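Local coordinates for protein putative Nitroreductase (Desulfovibrio desulfuricans subsp. desulfuricans str. G20, PDB 3E39) that binds flavin mononucleotide and is probably an oxidoreductase of the nitroreductase family, built as a dimer whose two subunits share each flavin site, at residues 34-37 / 38-41; 62-65 / 66-70; 89-92 / 93-96. All coordinates share one frame; numbering follows the deposited sequence. Where two conformers were deposited one is given.

From the N terminus, the three contacts follow one another in series along the chain, neither nesting nor crossing, and each spans a single continuous run of residues. Contact 1 ends helix 28-39, which packs on helix 94-114 and on strands 50-56 and 80-87. Contact 2 finishes the short helix 61-66, which follows strand 50-56, and turns the chain toward helix 72-77; its centre lies about 25 Å from that of contact 1, on the opposite side of the chain's centre. Contact 3 starts helix 94-114 after strand 80-87, its centre about 19 Å from that of contact 1 and 28 Å from that of contact 2. Contacts 1 and 3 both touch the second subunit.

Contact 1: 34-37 / 38-41; sequences ILEA and GIWA
Ile34 opens the run with its carbonyl O, which takes the N-H of Gly38 at 3.1 Å in an ordinary i to i+4 helical bond, while its side chain faces Met108 and Ile82. Leu35 continues the pattern: its O accepts from Ile39 N at 3.0 Å, and CG2 of Ile39 rests 3.6 Å from the same Leu35 O. At Glu36 the i to i+4 bond persists but is longer and bent: Trp40 N donates to Glu36 O at 3.3 Å, 139°. The indole brings its edge to this carbonyl, Glu36 O lying in the ring plane, 3.2 Å from Trp40 CD1. The Glu36 chain folds at chi2 (-69°) and lies alongside Ile39 and Trp40, with carboxylate and indole planes 37° apart; OE1 accepts from a water at 2.5 Å, and that water accepts from Trp40 NE1, bridging acid and indole. Ala37 O takes a weak second bond from Trp40 N and a hydrogen bond from Asn107 ND2 of helix 94-114. Trp40 O accepts a hydrogen bond from Arg15 of the second subunit, and its ring makes a cation-pi contact with Arg13 of that subunit. This is the C-terminal turn of helix 28-39, at the dimer interface, leading into the flavin-binding loop of the nitroreductase fold.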
loop_
_atom_site.group_PDB
_atom_site.type_symbol
_atom_site.label_atom_id
_atom_site.label_comp_id
_atom_site.label_asym_id
_atom_site.label_seq_id
_atom_site.Cartn_x
_atom_site.Cartn_y
_atom_site.Cartn_z
ATOM N N ILE A 34 -10.088 -7.384 -9.000
ATOM C CA ILE A 34 -9.729 -6.451 -7.941
ATOM C C ILE A 34 -9.251 -7.234 -6.706
ATOM O O ILE A 34 -8.211 -6.946 -6.120
ATOM C CB ILE A 34 -10.880 -5.487 -7.607
ATOM C CG1 ILE A 34 -11.095 -4.496 -8.768
ATOM C CG2 ILE A 34 -10.567 -4.690 -6.344
ATOM C CD1 ILE A 34 -12.440 -3.729 -8.721
ATOM N N LEU A 35 -10.002 -8.250 -6.328
ATOM C CA LEU A 35 -9.643 -9.057 -5.162
ATOM C C LEU A 35 -8.293 -9.762 -5.390
ATOM O O LEU A 35 -7.466 -9.818 -4.480
ATOM C CB LEU A 35 -10.739 -10.070 -4.862
ATOM C CG LEU A 35 -12.055 -9.532 -4.296
ATOM C CD1 LEU A 35 -13.079 -10.686 -4.306
ATOM C CD2 LEU A 35 -11.871 -8.978 -2.929
ATOM N N GLU A 36 -8.069 -10.267 -6.607
ATOM C CA GLU A 36 -6.777 -10.937 -6.956
ATOM C C GLU A 36 -5.598 -9.987 -6.791
ATOM O O GLU A 36 -4.510 -10.395 -6.362
ATOM C CB GLU A 36 -6.805 -11.477 -8.402
ATOM C CG GLU A 36 -7.598 -12.782 -8.559
ATOM C CD GLU A 36 -6.931 -13.963 -7.902
ATOM O OE1 GLU A 36 -5.680 -14.010 -7.834
ATOM O OE2 GLU A 36 -7.651 -14.878 -7.472
ATOM N N ALA A 37 -5.805 -8.722 -7.149
ATOM C CA ALA A 37 -4.777 -7.675 -6.941
ATOM C C ALA A 37 -4.505 -7.548 -5.437
ATOM O O ALA A 37 -3.363 -7.469 -4.983
ATOM C CB ALA A 37 -5.241 -6.334 -7.511
ATOM N N GLY A 38 -5.577 -7.534 -4.654
ATOM C CA GLY A 38 -5.462 -7.454 -3.211
ATOM C C GLY A 38 -4.664 -8.578 -2.552
ATOM O O GLY A 38 -3.775 -8.285 -1.741
ATOM N N ILE A 39 -4.938 -9.844 -2.902
ATOM C CA ILE A 39 -4.261 -10.968 -2.265
ATOM C C ILE A 39 -2.788 -11.057 -2.665
ATOM O O ILE A 39 -1.972 -11.639 -1.925
ATOM C CB ILE A 39 -4.973 -12.315 -2.490
ATOM C CG1 ILE A 39 -4.840 -12.798 -3.916
ATOM C CG2 ILE A 39 -6.467 -12.246 -2.064
ATOM C CD1 ILE A 39 -5.353 -14.267 -4.068
ATOM N N TRP A 40 -2.433 -10.459 -3.804
ATOM C CA TRP A 40 -1.049 -10.441 -4.300
ATOM C C TRP A 40 -0.187 -9.286 -3.753
ATOM O O TRP A 40 1.004 -9.195 -4.062
ATOM C CB TRP A 40 -0.971 -10.599 -5.823
ATOM C CG TRP A 40 -1.123 -12.058 -6.179
ATOM C CD1 TRP A 40 -2.283 -12.711 -6.473
ATOM C CD2 TRP A 40 -0.104 -13.065 -6.123
ATOM N NE1 TRP A 40 -2.038 -14.038 -6.664
ATOM C CE2 TRP A 40 -0.708 -14.288 -6.450
ATOM C CE3 TRP A 40 1.262 -13.042 -5.871
ATOM C CZ2 TRP A 40 0.005 -15.473 -6.508
ATOM C CZ3 TRP A 40 1.967 -14.197 -5.912
ATOM C CH2 TRP A 40 1.340 -15.419 -6.232
ATOM N N ALA A 41 -0.772 -8.431 -2.928
ATOM C CA ALA A 41 0.039 -7.478 -2.175
ATOM C C ALA A 41 0.961 -8.295 -1.261
ATOM O O ALA A 41 0.622 -9.419 -0.853
ATOM C CB ALA A 41 -0.849 -6.551 -1.332
HETATM O O HOH W 1 -4.174 -15.970 -7.393
#

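Contact 2: 62-65 / 66-70; sequences CDIL and AAHTR
Cys62 O accepts the shortest backbone bond here, from Ala66 N at 2.9 Å, and Ala66 CB sits 3.4 Å from the same oxygen. This is the last turn of helix 61-66, which passes into a type I beta turn from Ala66 to Thr69. Ala67 N marks the change of pattern, donating to Asp63 O at 3.1 Å and more weakly to Ile64 O. One residue on, His68 N skips to Leu65 O, three residues back; the N-H is fairly straight at 158°, but it arrives from above the carbonyl plane, 57° out of it. Leu65 O is met as well by Thr69 CG2, while Thr69 OG1 is turned to the carboxylate of Glu124, a residue of the flavin pocket, and to Tyr71 N. Salt-bridged to Arg76, Asp63 ties the helix to 72-77, where Val75 packs on Leu65 and Ala66. Ile64 and His68 run side by side toward helix 129-135, both touching Leu132. With CG of His68 beside its backbone N (chi1 -66°), the imidazole presents its edge to the Ile64 carbonyl: Ile64 O lies in the ring plane, 3.0 Å from His68 CD2, while Ile64 CG2 is 4.0 Å from CD2.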
loop_
_atom_site.group_PDB
_atom_site.type_symbol
_atom_site.label_atom_id
_atom_site.label_comp_id
_atom_site.label_asym_id
_atom_site.label_seq_id
_atom_site.Cartn_x
_atom_site.Cartn_y
_atom_site.Cartn_z
ATOM N N CYS A 62 -25.728 -3.328 3.036
ATOM C CA CYS A 62 -25.316 -1.960 2.660
ATOM C C CYS A 62 -25.987 -0.959 3.565
ATOM O O CYS A 62 -25.432 0.096 3.864
ATOM C CB CYS A 62 -25.727 -1.573 1.241
ATOM S SG CYS A 62 -24.748 -2.248 -0.049
ATOM N N ASP A 63 -27.207 -1.278 3.980
ATOM C CA ASP A 63 -27.957 -0.401 4.864
ATOM C C ASP A 63 -27.278 -0.383 6.222
ATOM O O ASP A 63 -27.238 0.653 6.897
ATOM C CB ASP A 63 -29.392 -0.890 5.042
ATOM C CG ASP A 63 -30.276 -0.617 3.840
ATOM O OD1 ASP A 63 -29.846 0.017 2.850
ATOM O OD2 ASP A 63 -31.443 -1.047 3.928
ATOM N N ILE A 64 -26.802 -1.549 6.642
ATOM C CA ILE A 64 -26.070 -1.666 7.892
ATOM C C ILE A 64 -24.801 -0.829 7.814
ATOM O O ILE A 64 -24.517 -0.065 8.721
ATOM C CB ILE A 64 -25.736 -3.113 8.276
ATOM C CG1 ILE A 64 -27.043 -3.928 8.452
ATOM C CG2 ILE A 64 -24.875 -3.126 9.559
ATOM C CD1 ILE A 64 -26.818 -5.401 8.742
ATOM N N LEU A 65 -24.028 -0.987 6.739
ATOM C CA LEU A 65 -22.826 -0.175 6.534
ATOM C C LEU A 65 -23.113 1.318 6.605
ATOM O O LEU A 65 -22.416 2.066 7.305
ATOM C CB LEU A 65 -22.158 -0.513 5.184
ATOM C CG LEU A 65 -21.539 -1.912 5.066
ATOM C CD1 LEU A 65 -21.049 -2.150 3.635
ATOM C CD2 LEU A 65 -20.391 -2.078 6.059
ATOM N N ALA A 66 -24.174 1.736 5.925
ATOM C CA ALA A 66 -24.545 3.158 5.843
ATOM C C ALA A 66 -24.915 3.736 7.193
ATOM O O ALA A 66 -24.669 4.912 7.453
ATOM C CB ALA A 66 -25.675 3.379 4.838
ATOM N N ALA A 67 -25.514 2.929 8.055
ATOM C CA ALA A 67 -25.893 3.411 9.394
ATOM C C ALA A 67 -24.708 3.577 10.349
ATOM O O ALA A 67 -24.897 4.079 11.451
ATOM C CB ALA A 67 -26.931 2.476 10.040
ATOM N N HIS A 68 -23.511 3.138 9.956
ATOM C CA HIS A 68 -22.343 3.192 10.833
ATOM C C HIS A 68 -21.190 3.999 10.240
ATOM O O HIS A 68 -20.017 3.771 10.581
ATOM C CB HIS A 68 -21.875 1.774 11.191
ATOM C CG HIS A 68 -22.859 0.998 12.024
ATOM N ND1 HIS A 68 -22.869 1.037 13.403
ATOM C CD2 HIS A 68 -23.841 0.140 11.664
ATOM C CE1 HIS A 68 -23.840 0.262 13.852
ATOM N NE2 HIS A 68 -24.457 -0.282 12.818
ATOM N N THR A 69 -21.558 4.956 9.399
ATOM C CA THR A 69 -20.641 5.890 8.769
ATOM C C THR A 69 -21.287 7.244 8.482
ATOM O O THR A 69 -22.489 7.355 8.222
ATOM C CB THR A 69 -20.049 5.340 7.411
ATOM O OG1 THR A 69 -19.069 6.254 6.900
ATOM C CG2 THR A 69 -21.135 5.100 6.337
ATOM N N ARG A 70 -20.479 8.285 8.572
ATOM C CA ARG A 70 -20.911 9.592 8.119
ATOM C C ARG A 70 -20.833 9.728 6.595
ATOM O O ARG A 70 -21.348 10.696 6.033
ATOM C CB ARG A 70 -20.121 10.665 8.834
ATOM C CG ARG A 70 -20.537 10.759 10.298
ATOM C CD ARG A 70 -19.921 11.953 10.991
ATOM N NE ARG A 70 -20.576 12.263 12.269
ATOM C CZ ARG A 70 -20.353 11.615 13.415
ATOM N NH1 ARG A 70 -19.518 10.590 13.482
ATOM N NH2 ARG A 70 -20.991 11.994 14.513
#

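Contact 3: 89-92 / 93-96. With FMN (flavin mononucleotide), chain G; ACT (acetate ion), chain C.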
loop_
_atom_site.group_PDB
_atom_site.type_symbol
_atom_site.label_atom_id
_atom_site.label_comp_id
_atom_site.label_asym_id
_atom_site.label_seq_id
_atom_site.Cartn_x
_atom_site.Cartn_y
_atom_site.Cartn_z
ATOM N N GLU A 89 -5.589 -14.037 14.075
ATOM C CA GLU A 89 -4.763 -15.235 14.278
ATOM C C GLU A 89 -3.532 -15.275 13.382
ATOM O O GLU A 89 -2.510 -15.824 13.763
ATOM C CB GLU A 89 -5.597 -16.510 14.083
ATOM C CG GLU A 89 -6.571 -16.724 15.212
ATOM C CD GLU A 89 -5.844 -16.791 16.552
ATOM O OE1 GLU A 89 -4.881 -17.598 16.648
ATOM O OE2 GLU A 89 -6.206 -16.024 17.481
ATOM N N ALA A 90 -3.629 -14.662 12.209
ATOM C CA ALA A 90 -2.541 -14.632 11.254
ATOM C C ALA A 90 -1.569 -13.449 11.427
ATOM O O ALA A 90 -0.597 -13.348 10.681
ATOM C CB ALA A 90 -3.132 -14.604 9.860
HETATM N N MSE A 91 -1.830 -12.535 12.359
HETATM C CA MSE A 91 -0.953 -11.363 12.511
HETATM C C MSE A 91 0.356 -11.676 13.222
HETATM O O MSE A 91 0.373 -12.521 14.124
HETATM C CB MSE A 91 -1.653 -10.243 13.281
HETATM C CG MSE A 91 -2.837 -9.685 12.574
HETATM SE SE MSE A 91 -3.790 -8.313 13.564
HETATM C CE MSE A 91 -2.760 -7.036 13.331
ATOM N N TYR A 92 1.440 -11.000 12.829
ATOM C CA TYR A 92 2.734 -11.162 13.537
ATOM C C TYR A 92 3.265 -9.869 14.139
ATOM O O TYR A 92 4.161 -9.873 15.006
ATOM C CB TYR A 92 3.801 -11.760 12.619
ATOM C CG TYR A 92 4.499 -10.762 11.689
ATOM C CD1 TYR A 92 3.817 -10.165 10.631
ATOM C CD2 TYR A 92 5.848 -10.443 11.846
ATOM C CE1 TYR A 92 4.448 -9.252 9.767
ATOM C CE2 TYR A 92 6.493 -9.549 10.965
ATOM C CZ TYR A 92 5.784 -8.974 9.922
ATOM O OH TYR A 92 6.394 -8.079 9.053
ATOM N N ASN A 93 2.713 -8.752 13.661
ATOM C CA ASN A 93 3.137 -7.448 14.087
ATOM C C ASN A 93 2.077 -6.466 13.673
ATOM O O ASN A 93 1.812 -6.326 12.495
ATOM C CB ASN A 93 4.480 -7.107 13.440
ATOM C CG ASN A 93 5.038 -5.757 13.904
ATOM O OD1 ASN A 93 4.596 -4.702 13.473
ATOM N ND2 ASN A 93 6.046 -5.801 14.794
ATOM N N GLU A 94 1.473 -5.784 14.630
ATOM C CA GLU A 94 0.296 -4.968 14.260
ATOM C C GLU A 94 0.650 -3.840 13.283
ATOM O O GLU A 94 -0.031 -3.676 12.265
ATOM C CB GLU A 94 -0.493 -4.499 15.497
ATOM C CG GLU A 94 -0.859 -5.680 16.425
ATOM C CD GLU A 94 -2.043 -5.424 17.352
ATOM O OE1 GLU A 94 -2.616 -4.321 17.332
ATOM O OE2 GLU A 94 -2.398 -6.352 18.112
ATOM N N VAL A 95 1.720 -3.098 13.542
ATOM C CA VAL A 95 2.107 -2.039 12.592
ATOM C C VAL A 95 2.326 -2.615 11.180
ATOM O O VAL A 95 1.737 -2.108 10.220
ATOM C CB VAL A 95 3.372 -1.283 13.033
ATOM C CG1 VAL A 95 3.945 -0.473 11.861
ATOM C CG2 VAL A 95 3.047 -0.391 14.269
ATOM N N LYS A 96 3.173 -3.637 11.069
ATOM C CA LYS A 96 3.513 -4.232 9.764
ATOM C C LYS A 96 2.320 -4.862 9.033
ATOM O O LYS A 96 2.257 -4.853 7.809
ATOM C CB LYS A 96 4.683 -5.207 9.902
ATOM C CG LYS A 96 5.972 -4.488 10.326
ATOM C CD LYS A 96 7.119 -5.459 10.456
ATOM C CE LYS A 96 7.946 -5.163 11.631
ATOM N NZ LYS A 96 9.105 -6.060 11.733
HETATM N N1 FMN G . 11.536 -9.668 3.105
HETATM C C2 FMN G . 12.802 -9.817 3.619
HETATM O O2 FMN G . 13.602 -10.454 2.978
HETATM N N3 FMN G . 13.186 -9.238 4.809
HETATM C C4 FMN G . 12.325 -8.475 5.548
HETATM O O4 FMN G . 12.782 -7.736 6.421
HETATM C C4A FMN G . 11.040 -8.315 5.066
HETATM N N5 FMN G . 10.147 -7.562 5.772
HETATM C C5A FMN G . 8.878 -7.372 5.269
HETATM C C6 FMN G . 7.995 -6.624 6.021
HETATM C C7 FMN G . 6.704 -6.394 5.546
HETATM C C7M FMN G . 5.710 -5.626 6.375
HETATM C C8 FMN G . 6.281 -6.928 4.331
HETATM C C8M FMN G . 4.970 -6.491 3.699
HETATM C C9 FMN G . 7.159 -7.703 3.601
HETATM C C9A FMN G . 8.468 -7.948 4.063
HETATM N N10 FMN G . 9.396 -8.714 3.333
HETATM C C10 FMN G . 10.651 -8.892 3.832
HETATM C "C1'" FMN G . 9.065 -9.320 1.999
HETATM C "C2'" FMN G . 8.124 -10.516 2.179
HETATM O "O2'" FMN G . 8.836 -11.617 2.701
HETATM C "C3'" FMN G . 7.428 -10.820 0.858
HETATM O "O3'" FMN G . 6.602 -9.776 0.453
HETATM C "C4'" FMN G . 6.601 -12.114 0.914
HETATM O "O4'" FMN G . 7.456 -13.219 1.173
HETATM C "C5'" FMN G . 5.902 -12.383 -0.405
HETATM O "O5'" FMN G . 6.832 -12.402 -1.483
HETATM P P FMN G . 6.637 -11.434 -2.729
HETATM O O1P FMN G . 7.578 -11.893 -3.817
HETATM O O2P FMN G . 6.932 -10.030 -2.232
HETATM O O3P FMN G . 5.220 -11.511 -3.219
HETATM C C ACT C . 9.885 -8.911 9.700
HETATM O O ACT C . 9.181 -7.929 9.412
HETATM O OXT ACT C . 10.402 -8.903 10.827
HETATM C CH3 ACT C . 10.098 -10.034 8.726
HETATM O O HOH W 2 6.665 -8.388 15.665
#
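Tyr92 and Asn93 set their side chains obliquely to one another, and Asn93 CB lies over the centre of the phenol ring, 3.9 Å from its centroid and 7° off the normal, a CH-pi contact. The ring is brought there by chi1 of Tyr92 (82°), which places CG between the backbone N and the carbonyl carbon. Lys96 crosses the Tyr92 side chain at about a right angle, its CD coming within 3.1 Å of Tyr92 OH. Both polar ends then converge on one acetate, probably from the crystallisation liquor: Tyr92 OH donates to its O at 2.8 Å, with that oxygen at the ring edge in plane, and Lys96 NZ reaches the same O at 3.0 Å. NZ also hydrogen-bonds to Asn127 OD1 and Gly123 O of the second subunit. The selenomethionine Met91, bent at chi3, lays CE against Glu94 CA at 3.8 Å. Asn93 OD1 accepts Lys96 N at 3.0 Å, nearly straight at 174°, while a water links Asn93 ND2 to Tyr92 O. Asn93 is thus the N-cap of helix 94-114; the helix start and the preceding Tyr92, with Tyr92 OH and Lys96 CB each 3.7 Å from C7M, border the dimethylbenzene end of the FMN pocket between subunits.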